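Local coordinates for cobalamin biosynthesis protein CobN (Mycobacterium tuberculosis, PDB 7C6O) that serves as the large, catalytic subunit of cobaltochelatase, the enzyme that inserts cobalt into the corrin ring during cobalamin biosynthesis, probably with partner subunits that supply ATP hydrolysis, at residues E39-L44 / N61-N66; A519-P524 / A1023-A1028; Y588-N593 / A607-H612. All coordinates share one frame; numbering follows the deposited sequence. Where two conformers were deposited one is given.

Contact 1. Residues E39-L44 / N61-N66; sequences EPTVLL and NYRWAN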
loop_
_atom_site.group_PDB
_atom_site.type_symbol
_atom_site.label_atom_id
_atom_site.label_comp_id
_atom_site.label_asym_id
_atom_site.label_seq_id
_atom_site.Cartn_x
_atom_site.Cartn_y
_atom_site.Cartn_z
ATOM N N GLU A 39 50.137 24.852 -13.437
ATOM C CA GLU A 39 51.373 24.118 -13.214
ATOM C C GLU A 39 51.585 23.885 -11.718
ATOM O O GLU A 39 51.739 22.728 -11.309
ATOM C CB GLU A 39 52.566 24.837 -13.856
ATOM C CG GLU A 39 53.833 23.993 -13.932
ATOM C CD GLU A 39 54.647 24.034 -12.653
ATOM O OE1 GLU A 39 55.065 25.140 -12.248
ATOM O OE2 GLU A 39 54.861 22.962 -12.047
ATOM N N PRO A 40 51.587 24.919 -10.863
ATOM C CA PRO A 40 51.809 24.664 -9.434
ATOM C C PRO A 40 50.683 23.832 -8.839
ATOM O O PRO A 40 49.522 23.935 -9.238
ATOM C CB PRO A 40 51.854 26.067 -8.818
ATOM C CG PRO A 40 52.110 26.987 -9.959
ATOM C CD PRO A 40 51.412 26.361 -11.116
ATOM N N THR A 41 51.044 22.994 -7.873
ATOM C CA THR A 41 50.090 22.098 -7.233
ATOM C C THR A 41 49.481 22.786 -6.017
ATOM O O THR A 41 50.204 23.207 -5.109
ATOM C CB THR A 41 50.766 20.794 -6.819
ATOM O OG1 THR A 41 51.284 20.133 -7.979
ATOM C CG2 THR A 41 49.767 19.884 -6.129
ATOM N N VAL A 42 48.156 22.890 -6.000
ATOM C CA VAL A 42 47.422 23.458 -4.875
ATOM C C VAL A 42 46.705 22.322 -4.164
ATOM O O VAL A 42 45.892 21.612 -4.771
ATOM C CB VAL A 42 46.432 24.541 -5.329
ATOM C CG1 VAL A 42 45.589 25.012 -4.152
ATOM C CG2 VAL A 42 47.180 25.708 -5.954
ATOM N N LEU A 43 47.008 22.143 -2.883
ATOM C CA LEU A 43 46.340 21.145 -2.058
ATOM C C LEU A 43 45.120 21.782 -1.402
ATOM O O LEU A 43 45.248 22.777 -0.681
ATOM C CB LEU A 43 47.299 20.593 -1.004
ATOM C CG LEU A 43 46.716 19.604 0.012
ATOM C CD1 LEU A 43 46.162 18.373 -0.688
ATOM C CD2 LEU A 43 47.767 19.214 1.037
ATOM N N LEU A 44 43.944 21.216 -1.662
ATOM C CA LEU A 44 42.689 21.677 -1.078
ATOM C C LEU A 44 42.230 20.671 -0.032
ATOM O O LEU A 44 41.937 19.518 -0.365
ATOM C CB LEU A 44 41.617 21.855 -2.155
ATOM C CG LEU A 44 40.220 22.230 -1.655
ATOM C CD1 LEU A 44 40.260 23.562 -0.913
ATOM C CD2 LEU A 44 39.234 22.277 -2.812
ATOM N N ASN A 61 45.340 22.025 -11.511
ATOM C CA ASN A 61 46.241 21.082 -10.850
ATOM C C ASN A 61 46.010 21.151 -9.345
ATOM O O ASN A 61 46.754 21.780 -8.586
ATOM C CB ASN A 61 47.693 21.371 -11.205
ATOM C CG ASN A 61 48.644 20.356 -10.606
ATOM O OD1 ASN A 61 48.242 19.245 -10.262
ATOM N ND2 ASN A 61 49.910 20.733 -10.470
ATOM N N TYR A 62 44.953 20.475 -8.912
ATOM C CA TYR A 62 44.588 20.379 -7.509
ATOM C C TYR A 62 44.878 18.985 -6.975
ATOM O O TYR A 62 44.746 17.991 -7.696
ATOM C CB TYR A 62 43.092 20.653 -7.301
ATOM C CG TYR A 62 42.649 22.095 -7.182
ATOM C CD1 TYR A 62 42.872 22.819 -6.017
ATOM C CD2 TYR A 62 41.933 22.708 -8.204
ATOM C CE1 TYR A 62 42.437 24.127 -5.892
ATOM C CE2 TYR A 62 41.492 24.015 -8.088
ATOM C CZ TYR A 62 41.746 24.720 -6.930
ATOM O OH TYR A 62 41.307 26.020 -6.810
ATOM N N ARG A 63 45.299 18.924 -5.718
ATOM C CA ARG A 63 45.164 17.734 -4.894
ATOM C C ARG A 63 44.083 18.006 -3.857
ATOM O O ARG A 63 43.903 19.145 -3.418
ATOM C CB ARG A 63 46.476 17.366 -4.193
ATOM C CG ARG A 63 47.674 17.221 -5.110
ATOM C CD ARG A 63 47.555 16.023 -6.034
ATOM N NE ARG A 63 48.714 15.928 -6.916
ATOM C CZ ARG A 63 48.815 16.555 -8.083
ATOM N NH1 ARG A 63 47.820 17.317 -8.515
ATOM N NH2 ARG A 63 49.909 16.418 -8.819
ATOM N N TRP A 64 43.351 16.964 -3.473
ATOM C CA TRP A 64 42.239 17.168 -2.555
ATOM C C TRP A 64 42.143 16.031 -1.552
ATOM O O TRP A 64 42.524 14.891 -1.831
ATOM C CB TRP A 64 40.911 17.298 -3.304
ATOM C CG TRP A 64 40.681 16.209 -4.294
ATOM C CD1 TRP A 64 40.210 14.954 -4.038
ATOM C CD2 TRP A 64 40.911 16.275 -5.705
ATOM N NE1 TRP A 64 40.133 14.234 -5.205
ATOM C CE2 TRP A 64 40.557 15.022 -6.243
ATOM C CE3 TRP A 64 41.379 17.271 -6.565
ATOM C CZ2 TRP A 64 40.659 14.738 -7.604
ATOM C CZ3 TRP A 64 41.480 16.989 -7.916
ATOM C CH2 TRP A 64 41.122 15.732 -8.422
ATOM N N ALA A 65 41.615 16.366 -0.377
ATOM C CA ALA A 65 41.330 15.388 0.661
ATOM C C ALA A 65 40.383 16.022 1.664
ATOM O O ALA A 65 40.395 17.240 1.864
ATOM C CB ALA A 65 42.606 14.907 1.360
ATOM N N ASN A 66 39.559 15.182 2.285
ATOM C CA ASN A 66 38.667 15.632 3.342
ATOM C C ASN A 66 39.349 15.431 4.688
ATOM O O ASN A 66 39.696 14.293 5.028
ATOM C CB ASN A 66 37.356 14.866 3.297
ATOM C CG ASN A 66 36.287 15.487 4.172
ATOM O OD1 ASN A 66 36.551 15.888 5.306
ATOM N ND2 ASN A 66 35.070 15.576 3.645
#

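Contact 2. Residues A519-P524 / A1023-A1028; sequences AIYHDP and AQVYTA. With GOL (glycerol), chain E.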
loop_
_atom_site.group_PDB
_atom_site.type_symbol
_atom_site.label_atom_id
_atom_site.label_comp_id
_atom_site.label_asym_id
_atom_site.label_seq_id
_atom_site.Cartn_x
_atom_site.Cartn_y
_atom_site.Cartn_z
ATOM N N ALA A 519 2.770 -25.244 -10.856
ATOM C CA ALA A 519 3.371 -23.978 -10.447
ATOM C C ALA A 519 2.808 -23.488 -9.118
ATOM O O ALA A 519 3.480 -22.735 -8.404
ATOM C CB ALA A 519 3.163 -22.923 -11.534
ATOM N N ILE A 520 1.587 -23.895 -8.767
ATOM C CA ILE A 520 1.020 -23.486 -7.485
ATOM C C ILE A 520 1.802 -24.104 -6.335
ATOM O O ILE A 520 2.002 -23.471 -5.290
ATOM C CB ILE A 520 -0.473 -23.858 -7.416
ATOM C CG1 ILE A 520 -1.244 -23.204 -8.565
ATOM C CG2 ILE A 520 -1.059 -23.454 -6.070
ATOM C CD1 ILE A 520 -2.698 -23.626 -8.638
ATOM N N TYR A 521 2.263 -25.345 -6.506
ATOM C CA TYR A 521 2.997 -26.025 -5.447
ATOM C C TYR A 521 4.470 -25.642 -5.395
ATOM O O TYR A 521 5.125 -25.915 -4.383
ATOM C CB TYR A 521 2.886 -27.545 -5.607
ATOM C CG TYR A 521 1.570 -28.133 -5.141
ATOM C CD1 TYR A 521 0.450 -28.126 -5.963
ATOM C CD2 TYR A 521 1.453 -28.706 -3.880
ATOM C CE1 TYR A 521 -0.754 -28.666 -5.539
ATOM C CE2 TYR A 521 0.253 -29.249 -3.446
ATOM C CZ TYR A 521 -0.845 -29.229 -4.279
ATOM O OH TYR A 521 -2.039 -29.769 -3.852
ATOM N N HIS A 522 5.013 -25.024 -6.445
ATOM C CA HIS A 522 6.465 -24.874 -6.529
ATOM C C HIS A 522 6.964 -23.523 -7.016
ATOM O O HIS A 522 8.147 -23.232 -6.810
ATOM C CB HIS A 522 7.054 -25.957 -7.440
ATOM C CG HIS A 522 6.820 -27.350 -6.946
ATOM N ND1 HIS A 522 7.621 -27.945 -5.996
ATOM C CD2 HIS A 522 5.873 -28.262 -7.268
ATOM C CE1 HIS A 522 7.177 -29.166 -5.753
ATOM N NE2 HIS A 522 6.119 -29.383 -6.512
ATOM N N ASP A 523 6.152 -22.691 -7.662
ATOM C CA ASP A 523 6.654 -21.511 -8.368
ATOM C C ASP A 523 5.804 -20.287 -8.064
ATOM O O ASP A 523 5.044 -19.816 -8.919
ATOM C CB ASP A 523 6.701 -21.771 -9.874
ATOM C CG ASP A 523 7.464 -23.029 -10.219
ATOM O OD1 ASP A 523 8.697 -23.054 -10.014
ATOM O OD2 ASP A 523 6.826 -23.997 -10.679
ATOM N N PRO A 524 5.929 -19.722 -6.861
ATOM C CA PRO A 524 5.312 -18.411 -6.619
ATOM C C PRO A 524 5.853 -17.334 -7.542
ATOM O O PRO A 524 5.154 -16.342 -7.779
ATOM C CB PRO A 524 5.646 -18.123 -5.149
ATOM C CG PRO A 524 6.843 -18.973 -4.857
ATOM C CD PRO A 524 6.675 -20.209 -5.687
ATOM N N ALA A 1023 -0.530 -27.148 3.450
ATOM C CA ALA A 1023 0.708 -26.683 4.067
ATOM C C ALA A 1023 1.832 -26.568 3.045
ATOM O O ALA A 1023 2.655 -25.649 3.125
ATOM C CB ALA A 1023 1.113 -27.624 5.202
ATOM N N GLN A 1024 1.890 -27.495 2.082
ATOM C CA GLN A 1024 2.958 -27.451 1.087
ATOM C C GLN A 1024 2.870 -26.190 0.237
ATOM O O GLN A 1024 3.891 -25.550 -0.045
ATOM C CB GLN A 1024 2.916 -28.697 0.200
ATOM C CG GLN A 1024 3.997 -28.706 -0.872
ATOM C CD GLN A 1024 4.003 -29.968 -1.714
ATOM O OE1 GLN A 1024 3.196 -30.876 -1.507
ATOM N NE2 GLN A 1024 4.921 -30.031 -2.676
ATOM N N VAL A 1025 1.663 -25.815 -0.184
ATOM C CA VAL A 1025 1.508 -24.590 -0.965
ATOM C C VAL A 1025 1.814 -23.372 -0.104
ATOM O O VAL A 1025 2.574 -22.483 -0.506
ATOM C CB VAL A 1025 0.099 -24.517 -1.580
ATOM C CG1 VAL A 1025 -0.151 -23.134 -2.173
ATOM C CG2 VAL A 1025 -0.065 -25.592 -2.650
ATOM N N TYR A 1026 1.229 -23.314 1.098
ATOM C CA TYR A 1026 1.508 -22.208 2.012
ATOM C C TYR A 1026 3.004 -22.054 2.253
ATOM O O TYR A 1026 3.534 -20.938 2.239
ATOM C CB TYR A 1026 0.766 -22.430 3.331
ATOM C CG TYR A 1026 0.960 -21.344 4.367
ATOM C CD1 TYR A 1026 2.034 -21.381 5.253
ATOM C CD2 TYR A 1026 0.057 -20.295 4.477
ATOM C CE1 TYR A 1026 2.210 -20.394 6.207
ATOM C CE2 TYR A 1026 0.222 -19.306 5.431
ATOM C CZ TYR A 1026 1.301 -19.361 6.291
ATOM O OH TYR A 1026 1.471 -18.379 7.239
ATOM N N THR A 1027 3.705 -23.172 2.455
ATOM C CA THR A 1027 5.137 -23.121 2.729
ATOM C C THR A 1027 5.940 -22.784 1.478
ATOM O O THR A 1027 6.989 -22.137 1.573
ATOM C CB THR A 1027 5.593 -24.455 3.323
ATOM O OG1 THR A 1027 4.772 -24.770 4.455
ATOM C CG2 THR A 1027 7.043 -24.384 3.769
ATOM N N ALA A 1028 5.465 -23.198 0.302
ATOM C CA ALA A 1028 6.170 -22.867 -0.932
ATOM C C ALA A 1028 6.111 -21.375 -1.232
ATOM O O ALA A 1028 7.021 -20.837 -1.873
ATOM C CB ALA A 1028 5.588 -23.659 -2.102
HETATM C C1 GOL E . 2.957 -31.424 -8.066
HETATM O O1 GOL E . 1.622 -31.039 -8.192
HETATM C C2 GOL E . 3.297 -31.388 -6.557
HETATM O O2 GOL E . 2.260 -31.893 -5.781
HETATM C C3 GOL E . 4.585 -32.232 -6.422
HETATM O O3 GOL E . 5.168 -31.886 -5.203
HETATM O O HOH W 1 6.449 -27.511 -2.744
#

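Contact 3. Residues Y588-N593 / A607-H612; sequences YPFLVN and AVLVDH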
loop_
_atom_site.group_PDB
_atom_site.type_symbol
_atom_site.label_atom_id
_atom_site.label_comp_id
_atom_site.label_asym_id
_atom_site.label_seq_id
_atom_site.Cartn_x
_atom_site.Cartn_y
_atom_site.Cartn_z
ATOM N N TYR A 588 -5.940 4.880 -12.395
ATOM C CA TYR A 588 -6.339 3.737 -11.575
ATOM C C TYR A 588 -7.327 4.160 -10.497
ATOM O O TYR A 588 -6.932 4.496 -9.373
ATOM C CB TYR A 588 -5.101 3.094 -10.949
ATOM C CG TYR A 588 -5.131 1.592 -10.763
ATOM C CD1 TYR A 588 -6.304 0.920 -10.445
ATOM C CD2 TYR A 588 -3.961 0.850 -10.888
ATOM C CE1 TYR A 588 -6.308 -0.458 -10.264
ATOM C CE2 TYR A 588 -3.956 -0.518 -10.713
ATOM C CZ TYR A 588 -5.127 -1.168 -10.401
ATOM O OH TYR A 588 -5.104 -2.531 -10.227
ATOM N N PRO A 589 -8.625 4.157 -10.802
ATOM C CA PRO A 589 -9.625 4.346 -9.740
ATOM C C PRO A 589 -9.454 3.287 -8.659
ATOM O O PRO A 589 -9.314 2.098 -8.951
ATOM C CB PRO A 589 -10.959 4.201 -10.480
ATOM C CG PRO A 589 -10.637 4.582 -11.898
ATOM C CD PRO A 589 -9.241 4.080 -12.139
ATOM N N PHE A 590 -9.443 3.726 -7.401
ATOM C CA PHE A 590 -9.010 2.838 -6.331
ATOM C C PHE A 590 -9.721 3.166 -5.028
ATOM O O PHE A 590 -9.866 4.334 -4.669
ATOM C CB PHE A 590 -7.495 2.925 -6.130
ATOM C CG PHE A 590 -6.857 1.605 -5.843
ATOM C CD1 PHE A 590 -6.885 1.074 -4.567
ATOM C CD2 PHE A 590 -6.246 0.887 -6.855
ATOM C CE1 PHE A 590 -6.309 -0.151 -4.303
ATOM C CE2 PHE A 590 -5.664 -0.338 -6.601
ATOM C CZ PHE A 590 -5.693 -0.858 -5.327
ATOM N N LEU A 591 -10.141 2.125 -4.313
ATOM C CA LEU A 591 -10.878 2.308 -3.069
ATOM C C LEU A 591 -10.025 3.028 -2.029
ATOM O O LEU A 591 -8.870 2.664 -1.795
ATOM C CB LEU A 591 -11.333 0.948 -2.541
ATOM C CG LEU A 591 -12.124 0.930 -1.236
ATOM C CD1 LEU A 591 -13.397 1.765 -1.350
ATOM C CD2 LEU A 591 -12.446 -0.505 -0.841
ATOM N N VAL A 592 -10.615 4.044 -1.388
ATOM C CA VAL A 592 -9.856 4.942 -0.518
ATOM C C VAL A 592 -9.317 4.221 0.715
ATOM O O VAL A 592 -8.250 4.582 1.231
ATOM C CB VAL A 592 -10.721 6.159 -0.130
ATOM C CG1 VAL A 592 -11.978 5.720 0.624
ATOM C CG2 VAL A 592 -9.916 7.157 0.699
ATOM N N ASN A 593 -10.017 3.199 1.214
ATOM C CA ASN A 593 -9.586 2.524 2.433
ATOM C C ASN A 593 -8.772 1.264 2.155
ATOM O O ASN A 593 -8.639 0.413 3.040
ATOM C CB ASN A 593 -10.786 2.199 3.326
ATOM C CG ASN A 593 -11.687 1.136 2.739
ATOM O OD1 ASN A 593 -12.450 1.400 1.813
ATOM N ND2 ASN A 593 -11.623 -0.070 3.291
ATOM N N ALA A 607 1.383 4.215 -11.272
ATOM C CA ALA A 607 -0.030 4.528 -11.424
ATOM C C ALA A 607 -0.357 5.907 -10.864
ATOM O O ALA A 607 0.224 6.351 -9.869
ATOM C CB ALA A 607 -0.887 3.474 -10.724
ATOM N N VAL A 608 -1.289 6.588 -11.523
ATOM C CA VAL A 608 -1.962 7.757 -10.970
ATOM C C VAL A 608 -3.309 7.277 -10.452
ATOM O O VAL A 608 -4.214 6.978 -11.238
ATOM C CB VAL A 608 -2.131 8.871 -12.013
ATOM C CG1 VAL A 608 -2.945 10.024 -11.434
ATOM C CG2 VAL A 608 -0.775 9.366 -12.500
ATOM N N LEU A 609 -3.446 7.178 -9.134
ATOM C CA LEU A 609 -4.712 6.761 -8.552
ATOM C C LEU A 609 -5.722 7.898 -8.599
ATOM O O LEU A 609 -5.370 9.077 -8.522
ATOM C CB LEU A 609 -4.527 6.312 -7.101
ATOM C CG LEU A 609 -3.479 5.241 -6.798
ATOM C CD1 LEU A 609 -3.545 4.860 -5.329
ATOM C CD2 LEU A 609 -3.656 4.014 -7.686
ATOM N N VAL A 610 -6.992 7.532 -8.741
ATOM C CA VAL A 610 -8.112 8.434 -8.496
ATOM C C VAL A 610 -8.980 7.705 -7.483
ATOM O O VAL A 610 -9.776 6.836 -7.855
ATOM C CB VAL A 610 -8.902 8.770 -9.766
ATOM C CG1 VAL A 610 -10.041 9.732 -9.440
ATOM C CG2 VAL A 610 -7.990 9.364 -10.825
ATOM N N ASP A 611 -8.820 8.025 -6.202
ATOM C CA ASP A 611 -9.475 7.169 -5.229
ATOM C C ASP A 611 -10.974 7.449 -5.198
ATOM O O ASP A 611 -11.447 8.507 -5.621
ATOM C CB ASP A 611 -8.832 7.290 -3.839
ATOM C CG ASP A 611 -8.949 8.673 -3.219
ATOM O OD1 ASP A 611 -9.660 9.549 -3.747
ATOM O OD2 ASP A 611 -8.305 8.874 -2.166
ATOM N N HIS A 612 -11.730 6.454 -4.738
ATOM C CA HIS A 612 -13.180 6.532 -4.765
ATOM C C HIS A 612 -13.760 6.143 -3.413
ATOM O O HIS A 612 -13.109 5.502 -2.583
ATOM C CB HIS A 612 -13.788 5.661 -5.887
ATOM C CG HIS A 612 -13.630 4.183 -5.686
ATOM N ND1 HIS A 612 -14.374 3.470 -4.770
ATOM C CD2 HIS A 612 -12.841 3.278 -6.313
ATOM C CE1 HIS A 612 -14.036 2.193 -4.827
ATOM N NE2 HIS A 612 -13.108 2.050 -5.756
#

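Contact 1. Residues E39-L44 / N61-N66
Glu39 meets Asn61 through its backbone: Asn61 ND2 donates to Glu39 O over 2.8 Å, the acceptor close to the amide plane of the asparagine although the donor stands well above the plane of the carbonyl. The same ND2 makes a weak bond to Thr41 OG1 (2.9 Å). With its CG anti to the backbone N (chi1 -176°), Asn61 turns ND2 toward both acceptors. In one of two modelled conformers of Arg63, its NH1 provisionally donates to Asn61 OD1 (2.6 Å) and Thr41 CG2 lies over the guanidinium plane. From Val42 onward the two segments run as parallel strands, beginning with Val42 N to Asn61 O (3.1 Å) and followed by Arg63 N to Val42 O, Leu44 N to Arg63 O and Ala65 N to Leu44 O. Val42 and Tyr62 lie side by side on one face, CG1 of the valine 3.7 Å from CE1 of the ring. On the other face the side chains of Leu43 and Arg63 cross at about a right angle, leucine CD1 resting on Arg63 CB. Leu44 returns to the Tyr62 side, adding a looser touch of CB on the ring. Strands 42-46 and 62-65 thus form a beta-alpha-beta unit with helix 49-58, which packs on the Tyr62 face together with helix 146-161; helix 72-79 packs against Leu43, and strand 84-89 continues the parallel sheet.

Contact 2. Residues A519-P524 / A1023-A1028
The aromatic ring of Tyr521 is wedged against Val1025 and Gln1024 of the neighbouring helix. Val1025 CG2 sits over the ring in a CH-pi contact, 3.7 Å from the centroid and 14° off the normal, the two side chains crossing at about a right angle. Gln1024 comes to the ring from its edge instead: its CD lies 3.6 Å from Tyr521 CD2, and the amide plane is turned 72° from that of the ring. Fully extended, with CG anti to the backbone N (chi1 179°), the glutamine carries its NE2 past the tyrosine to a water, which in turn donates to Tyr521 O at 2.6 Å. NE2 also donates to O3 of a glycerol, probably from the crystallisation liquor, and that hydroxyl donates to His522 NE2 over 3.0 Å. The imidazole and the Gln1024 amide stand nearly perpendicular, and glycerol O3 bridges them. Glycerol O2 lies over the tyrosine face opposite the valine. Beside this contact, Ile520 CG2 packs on Val1025 CG1, while Ala1028 CB approaches Tyr521 O closely (3.2 Å) and Pro524 CG rests on Ala1028 O. Tyr521 OH bonds to Ser1015 O, and Trp1029 NE1 to Ile520 O. This is plain structural packing, in which the short, weakly bonded helix 517-522 lies on the flank of helix 1019-1030, joining parts of the CobN/magnesium chelatase family region about 500 residues apart in sequence.

Contact 3. Residues Y588-N593 / A607-H612
Tyr588 opens a run of backbone hydrogen bonds that zips two parallel strands together. Its N donates to Val608 O (3.0 Å), and Val610 N, Phe590 N, His612 N and Val592 N then bond in turn to Tyr588 O, Val610 O, Phe590 O and His612 O. Several of these donors stand above the carbonyl plane of their acceptor, Val610 N by 60°, and the strand axes cross at -38°, in keeping with a strongly twisted pair. Alpha hydrogens add CA-H...O contacts, among them Pro589 CA to Val610 O at 3.1 Å.

Apolar packing dominates the part of the Tyr588 and Phe590 face around Leu609, a face that Asp611 shares. Leu609 CD2 lies 3.7 Å from Tyr588 CB and also touches Phe590 CD2, while Ala607 CB meets the tyrosine ring at its edge.

On the face of Leu591, His612 forms a CH-pi contact. Its CG occupies the crowded position between backbone N and carbonyl carbon (chi1 68°), which folds the imidazole back over the neighbouring strand; Leu591 CA lies 3.7 Å from its centroid, and Leu591 CD1 packs on CE1. The ring also meets that of His702, nearly parallel.

Tyr588 OH bonds to Glu562 and Gly559, and Asp611 OD1 to Arg840 N. The chemistry implies a buried parallel strand pair, part of a beta-alpha-beta unit with helix 595-604, held by main-chain bonds and apolar contact.

Overall arrangement
From the N terminus, contact 1 comes first, closing a short loop around helix 49-58 within the four-stranded parallel sheet at the start of the chain. It is complete long before contact 2 opens at 519-524. Contact 3 then closes its own short loop around helix 595-604, joining strands 586-591 and 608-612 of a mixed sheet, and it is nested inside the loop of almost 500 residues that contact 2 closes at 1023-1028. No loops cross. Contact 1 stands apart, its centre about 61 Å from that of contact 2 and about 56 Å from that of contact 3, whereas contacts 2 and 3 approach to about 17 Å between nearest atoms. Two local crossovers are thus accompanied by one long-range tie, between helices 517-522 and 1019-1030.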